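Local coordinates for oxidoreductase, NAD-binding/iron-sulfur cluster-binding protein (PDB 4RAS) that probably catalyses B12-dependent reductive dehalogenation, carrying a cobalamin and two [4Fe-4S] clusters, at residues A92-I97 and V197-R202; R59-P64 and I152-S157. One frame throughout, in Å; residues are numbered along the deposited sequence.

Contact 1. Residues A92-I97 and V197-R202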
loop_
_atom_site.group_PDB
_atom_site.type_symbol
_atom_site.label_atom_id
_atom_site.label_comp_id
_atom_site.label_asym_id
_atom_site.label_seq_id
_atom_site.Cartn_x
_atom_site.Cartn_y
_atom_site.Cartn_z
ATOM N N ALA A 92 1.719 -2.933 12.307
ATOM C CA ALA A 92 1.830 -2.918 13.754
ATOM C C ALA A 92 3.236 -2.452 14.085
ATOM O O ALA A 92 4.175 -2.852 13.389
ATOM C CB ALA A 92 1.615 -4.330 14.297
ATOM N N SER A 93 3.412 -1.657 15.124
ATOM C CA SER A 93 4.775 -1.269 15.518
ATOM C C SER A 93 5.484 -2.369 16.379
ATOM O O SER A 93 6.702 -2.429 16.451
ATOM C CB SER A 93 4.773 0.063 16.324
ATOM O OG SER A 93 3.981 1.048 15.736
ATOM N N MET A 94 4.697 -3.227 17.004
ATOM C CA MET A 94 5.209 -4.140 18.028
ATOM C C MET A 94 4.175 -5.225 18.220
ATOM O O MET A 94 2.975 -4.961 18.253
ATOM C CB MET A 94 5.351 -3.334 19.307
ATOM C CG MET A 94 6.264 -3.894 20.346
ATOM S SD MET A 94 6.794 -2.600 21.486
ATOM C CE MET A 94 7.366 -3.768 22.709
ATOM N N VAL A 95 4.634 -6.453 18.306
ATOM C CA VAL A 95 3.761 -7.614 18.452
ATOM C C VAL A 95 4.255 -8.671 19.469
ATOM O O VAL A 95 5.421 -8.855 19.645
ATOM C CB VAL A 95 3.583 -8.317 17.129
ATOM C CG1 VAL A 95 2.539 -9.370 17.241
ATOM C CG2 VAL A 95 3.128 -7.297 16.107
ATOM N N GLY A 96 3.303 -9.269 20.178
ATOM C CA GLY A 96 3.581 -10.320 21.118
ATOM C C GLY A 96 2.380 -11.219 21.272
ATOM O O GLY A 96 1.243 -10.857 20.891
ATOM N N ILE A 97 2.593 -12.338 21.925
ATOM C CA ILE A 97 1.517 -13.305 22.168
ATOM C C ILE A 97 1.523 -13.809 23.588
ATOM O O ILE A 97 2.581 -14.103 24.138
ATOM C CB ILE A 97 1.757 -14.515 21.301
ATOM C CG1 ILE A 97 1.539 -14.155 19.856
ATOM C CG2 ILE A 97 0.899 -15.671 21.736
ATOM C CD1 ILE A 97 2.167 -15.125 18.888
ATOM N N VAL A 197 3.861 1.930 29.321
ATOM C CA VAL A 197 5.003 2.481 28.671
ATOM C C VAL A 197 5.697 1.345 27.905
ATOM O O VAL A 197 5.943 0.279 28.430
ATOM C CB VAL A 197 5.978 3.044 29.716
ATOM C CG1 VAL A 197 7.333 3.360 29.067
ATOM C CG2 VAL A 197 5.372 4.292 30.375
ATOM N N ALA A 198 5.970 1.562 26.651
ATOM C CA ALA A 198 6.508 0.525 25.796
ATOM C C ALA A 198 7.878 0.918 25.363
ATOM O O ALA A 198 8.091 1.999 24.892
ATOM C CB ALA A 198 5.639 0.334 24.582
ATOM N N PRO A 199 8.831 0.021 25.486
ATOM C CA PRO A 199 10.135 0.372 24.919
ATOM C C PRO A 199 10.016 0.836 23.452
ATOM O O PRO A 199 9.194 0.322 22.713
ATOM C CB PRO A 199 10.910 -0.942 25.019
ATOM C CG PRO A 199 9.859 -2.003 25.071
ATOM C CD PRO A 199 8.768 -1.389 25.876
ATOM N N PHE A 200 10.851 1.791 23.053
ATOM C CA PHE A 200 10.929 2.311 21.693
ATOM C C PHE A 200 9.789 3.207 21.214
ATOM O O PHE A 200 9.988 3.964 20.285
ATOM C CB PHE A 200 11.158 1.239 20.611
ATOM C CG PHE A 200 12.305 0.322 20.892
ATOM C CD1 PHE A 200 13.606 0.786 20.876
ATOM C CD2 PHE A 200 12.088 -1.048 21.150
ATOM C CE1 PHE A 200 14.678 -0.085 21.107
ATOM C CE2 PHE A 200 13.171 -1.917 21.385
ATOM C CZ PHE A 200 14.447 -1.442 21.363
ATOM N N LEU A 201 8.617 3.099 21.755
ATOM C CA LEU A 201 7.504 3.886 21.253
ATOM C C LEU A 201 7.321 5.071 22.152
ATOM O O LEU A 201 6.354 5.183 22.900
ATOM C CB LEU A 201 6.215 3.067 21.154
ATOM C CG LEU A 201 6.372 1.652 20.618
ATOM C CD1 LEU A 201 5.019 1.037 20.462
ATOM C CD2 LEU A 201 7.095 1.590 19.282
ATOM N N ARG A 202 8.245 6.004 22.031
ATOM C CA ARG A 202 8.298 7.153 22.932
ATOM C C ARG A 202 7.138 8.088 22.691
ATOM O O ARG A 202 6.782 8.825 23.599
ATOM C CB ARG A 202 9.657 7.883 22.859
ATOM C CG ARG A 202 10.866 6.968 23.319
#
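Ser93 OG is hydrogen-bonded to the N of Gln122, which leaves the carbon side of this residue for Leu201. Ser93 CB meets Leu201 CD2 at 4.1 Å. The other methyl of Leu201 serves the neighbouring residue: CD1 lies 4.2 Å from Met94 SD. The two branches of one leucine therefore touch two successive residues. Met94 does the rest of the work. Its CG is anti to the backbone N (chi1 -160°), and the chain stays extended beyond CG, which carries SD and CE across to the other segment. The methyl CE ends 3.9 Å from Pro199 CG, with the two side chains at about a right angle. Met94 SD also comes within 4.4 Å of Ala198 CB.

Ser93 and Met94 form a classic beta bulge opposite Ala120, at the start of strand 94-99. The bulge is consistent with two successive side chains both heading for 197-202. Their target is a type II beta turn from Ala198 to Leu201, in the link between strands 195-197 and 205-212. Phe200 has the positive phi of 73° that such a turn has at its third position. The turn's own bond, Leu201 N to Ala198 O, is weak at 3.4 Å. No hydrogen bond joins the two segments; the contact is apolar in the main, with Met94 SD also 4.0 Å from Pro199 O. Leu18 also touches Met94, while Leu21 and Leu222 lie against Pro199. Leu201 packs on Gln122 of strand 115-122, the residue that holds the Ser93 hydroxyl.

Contact 2. Residues R59-P64 and I152-S157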
loop_
_atom_site.group_PDB
_atom_site.type_symbol
_atom_site.label_atom_id
_atom_site.label_comp_id
_atom_site.label_asym_id
_atom_site.label_seq_id
_atom_site.Cartn_x
_atom_site.Cartn_y
_atom_site.Cartn_z
ATOM N N ARG A 59 -17.321 -3.751 12.861
ATOM C CA ARG A 59 -18.262 -4.741 12.383
ATOM C C ARG A 59 -17.591 -6.012 11.937
ATOM O O ARG A 59 -18.230 -7.044 11.850
ATOM C CB ARG A 59 -19.050 -4.193 11.191
ATOM C CG ARG A 59 -19.795 -2.882 11.470
ATOM C CD ARG A 59 -21.108 -2.753 10.687
ATOM N NE ARG A 59 -20.979 -2.231 9.322
ATOM C CZ ARG A 59 -21.209 -2.905 8.176
ATOM N NH1 ARG A 59 -21.047 -2.270 7.001
ATOM N NH2 ARG A 59 -21.583 -4.202 8.168
ATOM N N PHE A 60 -16.303 -5.969 11.652
ATOM C CA PHE A 60 -15.626 -7.119 11.133
ATOM C C PHE A 60 -14.652 -7.711 12.141
ATOM O O PHE A 60 -13.801 -8.465 11.774
ATOM C CB PHE A 60 -14.924 -6.709 9.838
ATOM C CG PHE A 60 -15.845 -6.025 8.887
ATOM C CD1 PHE A 60 -16.937 -6.695 8.392
ATOM C CD2 PHE A 60 -15.654 -4.735 8.525
ATOM C CE1 PHE A 60 -17.817 -6.095 7.545
ATOM C CE2 PHE A 60 -16.520 -4.113 7.676
ATOM C CZ PHE A 60 -17.597 -4.802 7.178
ATOM N N LEU A 61 -14.779 -7.324 13.407
ATOM C CA LEU A 61 -14.045 -7.940 14.465
ATOM C C LEU A 61 -14.461 -9.400 14.671
ATOM O O LEU A 61 -13.698 -10.173 15.215
ATOM C CB LEU A 61 -14.197 -7.184 15.782
ATOM C CG LEU A 61 -13.639 -5.786 15.762
ATOM C CD1 LEU A 61 -13.948 -5.067 17.070
ATOM C CD2 LEU A 61 -12.148 -5.803 15.520
ATOM N N ASP A 62 -15.662 -9.751 14.282
ATOM C CA ASP A 62 -16.100 -11.148 14.293
ATOM C C ASP A 62 -16.775 -11.418 12.964
ATOM O O ASP A 62 -16.978 -10.498 12.191
ATOM C CB ASP A 62 -17.057 -11.460 15.458
ATOM C CG ASP A 62 -16.846 -12.947 16.044
ATOM O OD1 ASP A 62 -16.267 -13.831 15.323
ATOM O OD2 ASP A 62 -17.269 -13.225 17.218
ATOM N N GLY A 63 -17.093 -12.683 12.688
ATOM C CA GLY A 63 -17.681 -13.090 11.448
ATOM C C GLY A 63 -17.706 -14.576 11.313
ATOM O O GLY A 63 -17.381 -15.326 12.238
ATOM N N PRO A 64 -18.122 -15.043 10.157
ATOM C CA PRO A 64 -18.158 -16.501 9.963
ATOM C C PRO A 64 -16.753 -17.164 9.845
ATOM O O PRO A 64 -15.770 -16.568 9.358
ATOM C CB PRO A 64 -18.959 -16.665 8.670
ATOM C CG PRO A 64 -18.784 -15.398 7.934
ATOM C CD PRO A 64 -18.370 -14.301 8.917
ATOM N N ILE A 152 -6.381 -3.493 11.763
ATOM C CA ILE A 152 -5.499 -4.637 11.906
ATOM C C ILE A 152 -6.139 -5.814 12.644
ATOM O O ILE A 152 -5.992 -6.953 12.247
ATOM C CB ILE A 152 -4.212 -4.232 12.611
ATOM C CG1 ILE A 152 -3.455 -3.211 11.762
ATOM C CG2 ILE A 152 -3.309 -5.475 12.824
ATOM C CD1 ILE A 152 -2.373 -2.448 12.475
ATOM N N ALA A 153 -6.856 -5.531 13.716
ATOM C CA ALA A 153 -7.516 -6.566 14.459
ATOM C C ALA A 153 -8.592 -7.260 13.648
ATOM O O ALA A 153 -8.746 -8.456 13.736
ATOM C CB ALA A 153 -8.139 -5.987 15.706
ATOM N N ALA A 154 -9.355 -6.497 12.863
ATOM C CA ALA A 154 -10.319 -7.076 11.927
ATOM C C ALA A 154 -9.669 -7.914 10.845
ATOM O O ALA A 154 -10.073 -9.054 10.609
ATOM C CB ALA A 154 -11.150 -6.036 11.293
ATOM N N ILE A 155 -8.594 -7.418 10.252
ATOM C CA ILE A 155 -7.982 -8.186 9.197
ATOM C C ILE A 155 -7.410 -9.490 9.722
ATOM O O ILE A 155 -7.593 -10.539 9.116
ATOM C CB ILE A 155 -6.914 -7.404 8.477
ATOM C CG1 ILE A 155 -7.573 -6.257 7.767
ATOM C CG2 ILE A 155 -6.177 -8.309 7.482
ATOM C CD1 ILE A 155 -6.636 -5.205 7.187
ATOM N N LEU A 156 -6.745 -9.449 10.857
ATOM C CA LEU A 156 -6.115 -10.653 11.352
ATOM C C LEU A 156 -7.111 -11.666 11.910
ATOM O O LEU A 156 -6.921 -12.832 11.709
ATOM C CB LEU A 156 -5.085 -10.286 12.403
ATOM C CG LEU A 156 -3.871 -9.504 11.935
ATOM C CD1 LEU A 156 -3.056 -9.092 13.138
ATOM C CD2 LEU A 156 -3.004 -10.285 10.998
ATOM N N SER A 157 -8.059 -11.228 12.742
ATOM C CA SER A 157 -9.258 -12.003 13.084
ATOM C C SER A 157 -9.716 -12.801 11.885
ATOM O O SER A 157 -9.919 -14.009 11.992
ATOM C CB SER A 157 -10.443 -11.036 13.227
ATOM O OG SER A 157 -10.451 -10.486 14.462
#
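The backbone of 59-64 runs close against helix 141-163, with Leu61 CA only 4.6 Å from Ala154 CA. The small side chain of Ala154 permits this approach. Its CB lies 3.6 Å from Phe60 O and 4.1 Å from Phe60 CB. The Phe60 ring itself leads away from the helix, and one face of it is covered by Arg59 CB. It also touches Pro322 of helix 315-327.

Leu61 reaches the helix through one branch. Its CG is anti to the carbonyl carbon (chi1 -64°), and CD2 comes to 4.0 Å from Ala153 CB. The same methyl is 3.9 Å from Ala154 N.

Ser157 lies one turn further along the helix. Its OG gives a hydrogen bond of 2.7 Å to Ala153 O, tilted 30° from the carbonyl plane. Ser157 N bonds to the same Ala153 O at 3.0 Å from the opposite face. This carbonyl is thus gripped twice by one residue, and the hydroxyl is fixed in rotation. Ser157 OG also sits 3.3 Å from Leu61 O, but its proton is directed at Ala153 O. Without the hydroxyl, as with an alanine here, Ala153 O would probably keep only its bond from the backbone N, and a gap would probably open beside Leu61 O.

The loop carbonyls find their donors in Arg161 of the same helix: NH2 bonds to Phe60 O and NH1 to Leu61 O. The loop joins helix 47-58 to helix 76-89, and Leu61 also pairs by its backbone with Gly169 of strand 167-171. The two segments thus meet through small aliphatic groups and the loop's carbonyls, without a hydrogen bond between them, and the polar hold on the loop comes from the next turn of the helix and from the strand.

How the contacts relate
Both contacts are largely buried, away from the cofactors, and border the same four-stranded antiparallel sheet. Contact 1 packs a loop turn on the start of outer strand 94-99. Contact 2 sets a loop on helix 141-163, and that loop bonds to the other outer strand, 167-171. The helix also packs on strand 115-122, the neighbour of strand 94-99. The contact centres are about 21 Å apart, but the segments touch where Ala92 N lies 4.1 Å from Ile152 CD1. Contact 1 is made by side chains reaching across a wider backbone spacing, with the methionine sulfur at its middle. Contact 2 is a closer approach of backbone to helix over alanines, with exposed charged residues at the loop's margin.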